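PDB 3ZRP: serine-pyruvate aminotransferase (AgxT) from Sulfolobus solfataricus, which probably transfers the amino group of L-serine to pyruvate, and perhaps of alanine to glyoxylate, using pyridoxal 5'-phosphate as cofactor. Local coordinates for residues 371-374 against 375-379; 273-276 against 277-281; 345-348 against 349-352; 353-356 against 357-360; 310-313 against 314-317. All blocks are in the same frame, centred on the assembly; numbering follows the deposited sequence. Where two conformers were deposited one is given.

Interaction 1 (371-374 against 375-379); sequences EGVK and AVEEV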
loop_
_atom_site.group_PDB
_atom_site.type_symbol
_atom_site.label_atom_id
_atom_site.label_comp_id
_atom_site.label_asym_id
_atom_site.label_seq_id
_atom_site.Cartn_x
_atom_site.Cartn_y
_atom_site.Cartn_z
ATOM N N GLU A 371 -9.020 -17.811 40.134
ATOM C CA GLU A 371 -8.021 -18.813 39.736
ATOM C C GLU A 371 -7.179 -18.379 38.534
ATOM O O GLU A 371 -6.011 -18.768 38.413
ATOM C CB GLU A 371 -8.687 -20.165 39.456
ATOM C CG GLU A 371 -9.558 -20.694 40.594
ATOM C CD GLU A 371 -8.774 -21.180 41.805
ATOM O OE1 GLU A 371 -7.543 -21.382 41.714
ATOM O OE2 GLU A 371 -9.408 -21.376 42.865
ATOM N N GLY A 372 -7.775 -17.568 37.660
ATOM C CA GLY A 372 -7.084 -17.069 36.464
ATOM C C GLY A 372 -5.706 -16.453 36.682
ATOM O O GLY A 372 -4.700 -16.951 36.166
ATOM N N VAL A 373 -5.653 -15.367 37.458
ATOM C CA VAL A 373 -4.412 -14.591 37.609
ATOM C C VAL A 373 -3.277 -15.360 38.284
ATOM O O VAL A 373 -2.120 -15.266 37.852
ATOM C CB VAL A 373 -4.661 -13.223 38.306
ATOM C CG1 VAL A 373 -3.395 -12.384 38.311
ATOM C CG2 VAL A 373 -5.781 -12.462 37.608
ATOM N N LYS A 374 -3.591 -16.124 39.332
ATOM C CA LYS A 374 -2.560 -16.954 39.975
ATOM C C LYS A 374 -1.939 -17.958 39.002
ATOM O O LYS A 374 -0.712 -18.141 38.988
ATOM C CB LYS A 374 -3.048 -17.645 41.268
ATOM C CG LYS A 374 -4.520 -18.063 41.314
ATOM C CD LYS A 374 -4.916 -18.633 42.690
ATOM C CE LYS A 374 -5.071 -17.548 43.763
ATOM N NZ LYS A 374 -5.147 -18.120 45.133
ATOM N N ALA A 375 -2.778 -18.577 38.175
ATOM C CA ALA A 375 -2.290 -19.490 37.135
ATOM C C ALA A 375 -1.285 -18.782 36.217
ATOM O O ALA A 375 -0.205 -19.317 35.939
ATOM C CB ALA A 375 -3.457 -20.060 36.332
ATOM N N VAL A 376 -1.647 -17.578 35.772
ATOM C CA VAL A 376 -0.746 -16.716 34.983
ATOM C C VAL A 376 0.538 -16.402 35.754
ATOM O O VAL A 376 1.642 -16.579 35.234
ATOM C CB VAL A 376 -1.458 -15.370 34.567
ATOM C CG1 VAL A 376 -0.517 -14.469 33.776
ATOM C CG2 VAL A 376 -2.729 -15.634 33.764
ATOM N N GLU A 377 0.388 -15.920 36.989
ATOM C CA GLU A 377 1.545 -15.575 37.830
ATOM C C GLU A 377 2.462 -16.777 37.997
ATOM O O GLU A 377 3.689 -16.641 37.918
ATOM C CB GLU A 377 1.109 -15.072 39.215
ATOM C CG GLU A 377 0.207 -13.841 39.238
ATOM C CD GLU A 377 0.922 -12.583 39.698
ATOM O OE1 GLU A 377 2.170 -12.504 39.565
ATOM O OE2 GLU A 377 0.221 -11.676 40.207
ATOM N N GLU A 378 1.870 -17.959 38.186
ATOM C CA GLU A 378 2.659 -19.179 38.361
ATOM C C GLU A 378 3.589 -19.430 37.186
ATOM O O GLU A 378 4.771 -19.721 37.389
ATOM C CB GLU A 378 1.757 -20.398 38.577
ATOM C CG GLU A 378 2.226 -21.272 39.729
ATOM C CD GLU A 378 1.835 -22.733 39.572
ATOM O OE1 GLU A 378 0.636 -23.025 39.364
ATOM O OE2 GLU A 378 2.746 -23.582 39.648
ATOM N N VAL A 379 3.067 -19.312 35.959
ATOM C CA VAL A 379 3.895 -19.517 34.760
ATOM C C VAL A 379 5.017 -18.480 34.664
ATOM O O VAL A 379 6.169 -18.827 34.385
ATOM C CB VAL A 379 3.065 -19.514 33.437
ATOM C CG1 VAL A 379 3.990 -19.604 32.222
ATOM C CG2 VAL A 379 2.045 -20.651 33.436
#
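Val373 and Glu377, one turn apart near the start of helix 372-381, run side by side, and CG1 of Val373 lies 4.0 Å from CG of Glu377. Glu377 has CG anti to its carbonyl carbon (chi1 -59°), which lays the methylene over the preceding turn, CG 3.1 Å from Val373 O, before the chain bends at chi2. Four backbone hydrogen bonds, each from residue i+4 to residue i, make up the polar part. The first two are the longer, Ala375 N to Glu371 O at 3.2 Å and Val376 N to Gly372 O at 3.1 Å. The next two tighten: both Glu377 N to Val373 O and Glu378 N to Lys374 O measure 2.7 Å. Beyond the Val373-Glu377 pair, side chains of this turn meet mainly backbone: CG2 of Val376 rests 3.4 Å from Gly372 O. The methyl groups serve other helices instead: Ala375 and Val376 face helix 264-284, while Val373 and Val376 face helix 346-363. Glu371, Lys374, Glu377 and Glu378 are exposed. The chemistry is that of an amphipathic C-terminal helix, held together by its backbone, packed through small aliphatic groups and charged on its outer side.

Interaction 2 (273-276 against 277-281); sequences MVAS and AIRAG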
loop_
_atom_site.group_PDB
_atom_site.type_symbol
_atom_site.label_atom_id
_atom_site.label_comp_id
_atom_site.label_asym_id
_atom_site.label_seq_id
_atom_site.Cartn_x
_atom_site.Cartn_y
_atom_site.Cartn_z
ATOM N N MET A 273 6.511 -17.679 26.401
ATOM C CA MET A 273 6.206 -17.502 27.822
ATOM C C MET A 273 4.858 -16.815 28.021
ATOM O O MET A 273 4.004 -17.293 28.784
ATOM C CB MET A 273 7.306 -16.698 28.520
ATOM C CG MET A 273 6.982 -16.360 29.990
ATOM S SD MET A 273 8.155 -15.240 30.774
ATOM C CE MET A 273 9.665 -16.226 30.792
ATOM N N VAL A 274 4.665 -15.690 27.329
ATOM C CA VAL A 274 3.432 -14.933 27.458
ATOM C C VAL A 274 2.230 -15.781 27.021
ATOM O O VAL A 274 1.206 -15.804 27.701
ATOM C CB VAL A 274 3.467 -13.578 26.663
ATOM C CG1 VAL A 274 2.057 -12.966 26.552
ATOM C CG2 VAL A 274 4.438 -12.598 27.306
ATOM N N ALA A 275 2.342 -16.450 25.876
ATOM C CA ALA A 275 1.226 -17.278 25.380
ATOM C C ALA A 275 0.882 -18.442 26.333
ATOM O O ALA A 275 -0.286 -18.663 26.625
ATOM C CB ALA A 275 1.517 -17.796 23.955
ATOM N N SER A 276 1.907 -19.161 26.807
ATOM C CA SER A 276 1.707 -20.257 27.756
ATOM C C SER A 276 1.049 -19.743 29.038
ATOM O O SER A 276 0.172 -20.406 29.603
ATOM C CB SER A 276 3.037 -20.942 28.099
ATOM O OG SER A 276 3.650 -21.539 26.981
ATOM N N ALA A 277 1.463 -18.552 29.489
ATOM C CA ALA A 277 0.887 -17.932 30.695
ATOM C C ALA A 277 -0.583 -17.617 30.517
ATOM O O ALA A 277 -1.379 -17.922 31.404
ATOM C CB ALA A 277 1.665 -16.651 31.142
ATOM N N ILE A 278 -0.952 -17.019 29.376
ATOM C CA ILE A 278 -2.355 -16.691 29.097
ATOM C C ILE A 278 -3.182 -17.973 29.011
ATOM O O ILE A 278 -4.290 -18.041 29.551
ATOM C CB ILE A 278 -2.530 -15.831 27.776
ATOM C CG1 ILE A 278 -2.058 -14.387 28.012
ATOM C CG2 ILE A 278 -3.991 -15.831 27.283
ATOM C CD1 ILE A 278 -1.762 -13.590 26.742
ATOM N N ARG A 279 -2.643 -18.982 28.327
ATOM C CA ARG A 279 -3.345 -20.269 28.180
ATOM C C ARG A 279 -3.589 -20.936 29.540
ATOM O O ARG A 279 -4.696 -21.427 29.796
ATOM C CB ARG A 279 -2.576 -21.210 27.245
ATOM C CG ARG A 279 -2.750 -20.833 25.765
ATOM C CD ARG A 279 -2.373 -21.979 24.840
ATOM N NE ARG A 279 -0.956 -22.284 24.971
ATOM C CZ ARG A 279 0.002 -21.745 24.239
ATOM N NH1 ARG A 279 -0.301 -20.862 23.262
ATOM N NH2 ARG A 279 1.260 -22.112 24.480
ATOM N N ALA A 280 -2.560 -20.924 30.389
ATOM C CA ALA A 280 -2.652 -21.418 31.771
ATOM C C ALA A 280 -3.791 -20.742 32.502
ATOM O O ALA A 280 -4.595 -21.407 33.180
ATOM C CB ALA A 280 -1.329 -21.201 32.509
ATOM N N GLY A 281 -3.887 -19.421 32.344
ATOM C CA GLY A 281 -4.965 -18.660 32.945
ATOM C C GLY A 281 -6.340 -19.013 32.416
ATOM O O GLY A 281 -7.311 -19.033 33.174
#
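Arg279 folds back over the turn before it and lays its guanidinium across the backbone of Ala275 and Ser276. Ala275 O sits 3.9 Å above the guanidinium plane, over its centre, and the bend at chi3 (-64°) turns the flat group back that way. That carbonyl is already engaged, accepting from Arg279 N at 2.9 Å, so the guanidinium covers a used acceptor. At the rim of the group, NH1 of Arg279 comes 3.6 Å from CB of Ala275, and in the conformer given for Ser276, NH2 of Arg279 stands 3.5 Å from its OG. The Ser276 hydroxyl has its hydrogen-bond partner one turn back, at Thr272 O; in that conformer, with OG anti to the carbonyl carbon (chi1 -62°), it lies beside its own backbone N.

The remaining carbonyls are satisfied by i+4 amides in the same way: Met273 O by Ala277 N at 2.9 Å, Val274 O by Ile278 N at 3.0 Å and Ser276 O by Ala280 N at 2.9 Å. The apolar pair is Val274 and Ile278, side by side, with CG1 of Val274 3.9 Å from CD1 of Ile278; this ridge of helix 264-284 packs on Pro346, Ala349 and Ile353 of helix 346-363. Ala277 and Ala280 lie against Val379 of helix 372-381, and Arg279 also touches Tyr297 and Asn299. With the backbone polar atoms paired along the helix, its buried sides can present plain hydrocarbon to two neighbouring helices, while the cationic group stays on a third side, where the nearby carbonyl would probably favour its charge.

Interaction 3 (345-348 against 349-352); sequences TPND and AIIA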
loop_
_atom_site.group_PDB
_atom_site.type_symbol
_atom_site.label_atom_id
_atom_site.label_comp_id
_atom_site.label_asym_id
_atom_site.label_seq_id
_atom_site.Cartn_x
_atom_site.Cartn_y
_atom_site.Cartn_z
ATOM N N THR A 345 3.841 -8.165 26.832
ATOM C CA THR A 345 4.671 -8.397 28.027
ATOM C C THR A 345 3.979 -9.337 29.014
ATOM O O THR A 345 2.769 -9.535 28.944
ATOM C CB THR A 345 4.987 -7.065 28.802
ATOM O OG1 THR A 345 3.762 -6.511 29.310
ATOM C CG2 THR A 345 5.664 -6.044 27.919
ATOM N N PRO A 346 4.749 -9.917 29.951
ATOM C CA PRO A 346 4.142 -10.655 31.049
ATOM C C PRO A 346 3.003 -9.890 31.723
ATOM O O PRO A 346 1.968 -10.486 32.004
ATOM C CB PRO A 346 5.318 -10.850 32.003
ATOM C CG PRO A 346 6.441 -11.042 31.094
ATOM C CD PRO A 346 6.208 -10.081 29.953
ATOM N N ASN A 347 3.174 -8.584 31.952
ATOM C CA ASN A 347 2.113 -7.772 32.581
ATOM C C ASN A 347 0.831 -7.688 31.758
ATOM O O ASN A 347 -0.272 -7.694 32.328
ATOM C CB ASN A 347 2.616 -6.364 32.949
ATOM C CG ASN A 347 3.579 -6.379 34.140
ATOM O OD1 ASN A 347 3.607 -7.335 34.919
ATOM N ND2 ASN A 347 4.384 -5.331 34.263
ATOM N N ASP A 348 0.961 -7.630 30.429
ATOM C CA ASP A 348 -0.218 -7.688 29.561
ATOM C C ASP A 348 -0.998 -8.997 29.765
ATOM O O ASP A 348 -2.230 -8.986 29.742
ATOM C CB ASP A 348 0.159 -7.527 28.081
ATOM C CG ASP A 348 0.796 -6.181 27.780
ATOM O OD1 ASP A 348 0.456 -5.193 28.450
ATOM O OD2 ASP A 348 1.646 -6.116 26.880
ATOM N N ALA A 349 -0.272 -10.103 29.972
ATOM C CA ALA A 349 -0.896 -11.407 30.247
ATOM C C ALA A 349 -1.745 -11.359 31.536
ATOM O O ALA A 349 -2.910 -11.793 31.536
ATOM C CB ALA A 349 0.152 -12.523 30.292
ATOM N N ILE A 350 -1.178 -10.798 32.611
ATOM C CA ILE A 350 -1.917 -10.609 33.865
ATOM C C ILE A 350 -3.203 -9.817 33.620
ATOM O O ILE A 350 -4.292 -10.248 34.019
ATOM C CB ILE A 350 -1.057 -9.926 34.969
ATOM C CG1 ILE A 350 0.101 -10.834 35.386
ATOM C CG2 ILE A 350 -1.909 -9.601 36.207
ATOM C CD1 ILE A 350 1.310 -10.086 35.922
ATOM N N ILE A 351 -3.074 -8.668 32.954
ATOM C CA ILE A 351 -4.217 -7.797 32.686
ATOM C C ILE A 351 -5.276 -8.495 31.833
ATOM O O ILE A 351 -6.471 -8.441 32.141
ATOM C CB ILE A 351 -3.760 -6.464 32.051
ATOM C CG1 ILE A 351 -2.967 -5.655 33.087
ATOM C CG2 ILE A 351 -4.935 -5.630 31.590
ATOM C CD1 ILE A 351 -3.711 -5.443 34.406
ATOM N N ALA A 352 -4.844 -9.168 30.771
ATOM C CA ALA A 352 -5.806 -9.845 29.880
ATOM C C ALA A 352 -6.726 -10.835 30.633
ATOM O O ALA A 352 -7.957 -10.795 30.485
ATOM C CB ALA A 352 -5.059 -10.548 28.720
#
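This is the capped first turn of helix 346-363, where Thr345 O receives Ala349 N and the chain enters the helix that packs against both helix 264-284 and helix 372-381. Thr345 and Asp348 form a capping box. OG1 of Thr345 accepts from Asp348 N at 3.2 Å, and in return OD2 of Asp348 accepts from Thr345 N at 3.0 Å; this second N-H approaches from above the carboxylate plane, 41° out of it. The aspartate torsion explains the return bond: with CG anti to its carbonyl carbon (chi1 -62°), the carboxylate swings back toward the start of the helix.

Four i+4 backbone bonds follow, shortening along the turn from Ala349 N to Thr345 O at 3.3 Å to Ala352 N to Asp348 O at 2.8 Å. Between side chains the contact is light. Asn347 and Ile350 point the same way, and in the conformer given for Ile350, OD1 of Asn347 lies 3.7 Å from its CD1, a polar oxygen against a methyl. On the inner side, the CB of Ala349 is 3.2 Å from Pro346 O. Pro346 and Ala349 pack on Val274 and Ile278 of helix 264-284, and Ile350 meets Val373 and Val376 of helix 372-381. The box ties up an amide of the first turn that has no earlier carbonyl to bind, and the carboxylate at this helix start would probably be stabilised by the helix dipole.

Interaction 4 (353-356 against 357-360); sequences ISVI and ERTL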
loop_
_atom_site.group_PDB
_atom_site.type_symbol
_atom_site.label_atom_id
_atom_site.label_comp_id
_atom_site.label_asym_id
_atom_site.label_seq_id
_atom_site.Cartn_x
_atom_site.Cartn_y
_atom_site.Cartn_z
ATOM N N ILE A 353 -6.127 -11.701 31.431
ATOM C CA ILE A 353 -6.872 -12.700 32.217
ATOM C C ILE A 353 -7.737 -12.026 33.298
ATOM O O ILE A 353 -8.908 -12.407 33.498
ATOM C CB ILE A 353 -5.936 -13.780 32.786
ATOM C CG1 ILE A 353 -5.291 -14.575 31.646
ATOM C CG2 ILE A 353 -6.668 -14.746 33.742
ATOM C CD1 ILE A 353 -6.310 -15.195 30.652
ATOM N N SER A 354 -7.186 -11.002 33.954
ATOM C CA SER A 354 -7.954 -10.216 34.919
ATOM C C SER A 354 -9.211 -9.666 34.268
ATOM O O SER A 354 -10.316 -9.815 34.800
ATOM C CB SER A 354 -7.121 -9.065 35.481
ATOM O OG SER A 354 -7.895 -8.288 36.372
ATOM N N VAL A 355 -9.035 -9.038 33.108
ATOM C CA VAL A 355 -10.145 -8.423 32.369
ATOM C C VAL A 355 -11.123 -9.488 31.891
ATOM O O VAL A 355 -12.341 -9.292 31.940
ATOM C CB VAL A 355 -9.635 -7.550 31.189
ATOM C CG1 VAL A 355 -10.769 -7.012 30.360
ATOM C CG2 VAL A 355 -8.814 -6.387 31.721
ATOM N N ILE A 356 -10.597 -10.619 31.433
ATOM C CA ILE A 356 -11.475 -11.702 30.995
ATOM C C ILE A 356 -12.340 -12.200 32.173
ATOM O O ILE A 356 -13.560 -12.373 32.029
ATOM C CB ILE A 356 -10.701 -12.822 30.278
ATOM C CG1 ILE A 356 -10.284 -12.330 28.879
ATOM C CG2 ILE A 356 -11.569 -14.076 30.139
ATOM C CD1 ILE A 356 -9.082 -13.056 28.300
ATOM N N GLU A 357 -11.709 -12.391 33.328
ATOM C CA GLU A 357 -12.434 -12.854 34.517
ATOM C C GLU A 357 -13.597 -11.928 34.886
ATOM O O GLU A 357 -14.740 -12.383 34.977
ATOM C CB GLU A 357 -11.489 -13.081 35.700
ATOM C CG GLU A 357 -12.163 -13.749 36.889
ATOM C CD GLU A 357 -11.189 -14.397 37.850
ATOM O OE1 GLU A 357 -10.084 -14.817 37.440
ATOM O OE2 GLU A 357 -11.545 -14.499 39.042
ATOM N N ARG A 358 -13.323 -10.632 35.049
ATOM C CA ARG A 358 -14.384 -9.716 35.490
ATOM C C ARG A 358 -15.450 -9.416 34.433
ATOM O O ARG A 358 -16.603 -9.099 34.765
ATOM C CB ARG A 358 -13.829 -8.449 36.154
ATOM C CG ARG A 358 -12.825 -7.659 35.378
ATOM C CD ARG A 358 -12.059 -6.791 36.351
ATOM N NE ARG A 358 -11.514 -5.599 35.711
ATOM C CZ ARG A 358 -10.220 -5.357 35.535
ATOM N NH1 ARG A 358 -9.313 -6.224 35.957
ATOM N NH2 ARG A 358 -9.839 -4.230 34.944
ATOM N N THR A 359 -15.089 -9.562 33.164
ATOM C CA THR A 359 -16.058 -9.379 32.099
ATOM C C THR A 359 -17.020 -10.586 32.025
ATOM O O THR A 359 -18.241 -10.412 31.903
ATOM C CB THR A 359 -15.365 -9.105 30.753
ATOM O OG1 THR A 359 -14.424 -8.042 30.919
ATOM C CG2 THR A 359 -16.374 -8.719 29.683
ATOM N N LEU A 360 -16.468 -11.795 32.124
ATOM C CA LEU A 360 -17.274 -13.020 32.038
ATOM C C LEU A 360 -18.186 -13.202 33.264
ATOM O O LEU A 360 -19.289 -13.750 33.148
ATOM C CB LEU A 360 -16.387 -14.249 31.814
ATOM C CG LEU A 360 -15.610 -14.297 30.495
ATOM C CD1 LEU A 360 -14.926 -15.649 30.290
ATOM C CD2 LEU A 360 -16.504 -13.969 29.323
#
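Thr359 grips Val355 O twice, through its amide N at 3.0 Å and its hydroxyl OG1 at 2.6 Å, and the two donors come to that carbonyl from opposite faces of its plane. The hydroxyl gets there because OG1 stands anti to the carbonyl carbon (chi1 -51°), beside its own backbone N. Next to it Ile356 and Leu360 run side by side, CG2 of Ile356 3.7 Å from CD1 of Leu360, in the close-packed part of the contact. Ile356 reaches Phe336 and Ile338 of strand 335-339, while Leu360 and Thr359 reach helix 311-319. The outer side is looser. Arg358 is exposed; chi1 (54°) holds its CG between backbone N and carbonyl carbon, and the chain then runs extended to NE, carrying the guanidinium past Val355, whose CG2 sits 3.8 Å above one face, toward the rim. A weak, long ion pair links NE of Arg358 to Glu321. Glu357 binds the amide of Gly370 through OE2, tying the helix to the segment that leads into helix 372-381. This is an amphipathic helix laid on a small antiparallel sheet, in keeping with the C-terminal domain of class-V, fold-type I aminotransferases.

Interaction 5 (310-313 against 314-317); sequences DPQK and VLAG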
loop_
_atom_site.group_PDB
_atom_site.type_symbol
_atom_site.label_atom_id
_atom_site.label_comp_id
_atom_site.label_asym_id
_atom_site.label_seq_id
_atom_site.Cartn_x
_atom_site.Cartn_y
_atom_site.Cartn_z
ATOM N N ASP A 310 -22.351 -13.889 25.121
ATOM C CA ASP A 310 -22.283 -13.440 23.724
ATOM C C ASP A 310 -20.941 -12.748 23.464
ATOM O O ASP A 310 -20.593 -11.805 24.175
ATOM C CB ASP A 310 -23.458 -12.496 23.427
ATOM C CG ASP A 310 -23.411 -11.889 22.018
ATOM O OD1 ASP A 310 -22.876 -12.515 21.082
ATOM O OD2 ASP A 310 -23.932 -10.771 21.855
ATOM N N PRO A 311 -20.184 -13.213 22.450
ATOM C CA PRO A 311 -18.837 -12.660 22.208
ATOM C C PRO A 311 -18.786 -11.148 21.939
ATOM O O PRO A 311 -17.807 -10.506 22.340
ATOM C CB PRO A 311 -18.334 -13.455 20.999
ATOM C CG PRO A 311 -19.109 -14.715 21.029
ATOM C CD PRO A 311 -20.475 -14.332 21.538
ATOM N N GLN A 312 -19.813 -10.591 21.289
ATOM C CA GLN A 312 -19.870 -9.146 21.067
ATOM C C GLN A 312 -19.927 -8.398 22.392
ATOM O O GLN A 312 -19.159 -7.453 22.609
ATOM C CB GLN A 312 -21.050 -8.740 20.174
ATOM C CG GLN A 312 -20.780 -8.832 18.671
ATOM C CD GLN A 312 -19.613 -7.963 18.195
ATOM O OE1 GLN A 312 -18.805 -8.400 17.376
ATOM N NE2 GLN A 312 -19.519 -6.738 18.715
ATOM N N LYS A 313 -20.823 -8.837 23.283
ATOM C CA LYS A 313 -20.934 -8.260 24.621
ATOM C C LYS A 313 -19.607 -8.353 25.357
ATOM O O LYS A 313 -19.194 -7.405 26.022
ATOM C CB LYS A 313 -22.048 -8.935 25.429
ATOM C CG LYS A 313 -23.458 -8.523 25.011
ATOM C CD LYS A 313 -24.499 -8.999 26.027
ATOM C CE LYS A 313 -25.913 -8.569 25.643
ATOM N NZ LYS A 313 -26.414 -9.298 24.442
ATOM N N VAL A 314 -18.930 -9.490 25.211
ATOM C CA VAL A 314 -17.602 -9.671 25.804
ATOM C C VAL A 314 -16.615 -8.638 25.249
ATOM O O VAL A 314 -15.876 -8.020 26.020
ATOM C CB VAL A 314 -17.076 -11.122 25.640
ATOM C CG1 VAL A 314 -15.628 -11.248 26.112
ATOM C CG2 VAL A 314 -17.960 -12.086 26.414
ATOM N N LEU A 315 -16.638 -8.426 23.933
ATOM C CA LEU A 315 -15.745 -7.451 23.285
ATOM C C LEU A 315 -16.017 -6.017 23.741
ATOM O O LEU A 315 -15.081 -5.257 24.004
ATOM C CB LEU A 315 -15.837 -7.535 21.756
ATOM C CG LEU A 315 -15.190 -8.689 20.967
ATOM C CD1 LEU A 315 -15.254 -8.369 19.493
ATOM C CD2 LEU A 315 -13.758 -8.978 21.380
ATOM N N ALA A 316 -17.297 -5.656 23.826
ATOM C CA ALA A 316 -17.703 -4.315 24.254
ATOM C C ALA A 316 -17.367 -4.080 25.726
ATOM O O ALA A 316 -16.908 -3.001 26.100
ATOM C CB ALA A 316 -19.188 -4.100 23.993
ATOM N N GLY A 317 -17.575 -5.110 26.544
ATOM C CA GLY A 317 -17.329 -5.051 27.985
ATOM C C GLY A 317 -15.869 -5.028 28.408
ATOM O O GLY A 317 -15.539 -4.470 29.457
#
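Both Gln312 and Leu315 set CG anti to the carbonyl carbon (chi1 -85° and -75°), and in the conformer given for Gln312 a second turn at chi2 (-59°) folds the glutamine chain so that its amide comes to the leucine. The two side chains then cross at a slant, OE1 of Gln312 4.1 Å from CD1 of Leu315, a loose and tentative touch on an exposed side. Val314 puts its CG2 beside its own backbone N, and that methyl rests 3.5 Å from Asp310 O.

The backbone closes the turn with i+4 hydrogen bonds: Val314 N to Asp310 O at 3.0 Å, then Leu315 N to Pro311 O, Ala316 N to Gln312 O and Gly317 N to Lys313 O, each at 2.9 Å. Asp310 holds the N-cap position of helix 311-319, with Pro311 as the first helical residue, and the short helix follows strand 301-305 of the three-stranded antiparallel sheet. A long salt bridge, NZ of Lys313 to OD2 of Asp310 at 3.9 Å, spans the surface of this first turn. Val314, the buried residue here, faces Leu360 and Leu363 of helix 346-363 and Leu306. Pro311 also touches Leu306, and Leu315 touches Phe325. Farther along, Gly317 O accepts from Lys362 NZ, a second link to helix 346-363.

In the fold
Interactions 3 and 4 are consecutive turns of helix 346-363, which joins the rest: interaction 1 on helix 372-381 and interaction 2 on helix 264-284 both pack against it, and interaction 5 on helix 311-319 meets it at its far end. Interactions 1, 2 and 3 touch one another, with centres 9 to 11 Å apart, mostly through valine, alanine and isoleucine. Interaction 4 is the buried one; interaction 5 lies at the surface and, of the other four, touches only interaction 4. Both 345-352 and 310-317 begin a helix at an N-cap followed by proline, but a capping box closes the first, whereas the second has a long lysine-aspartate pair.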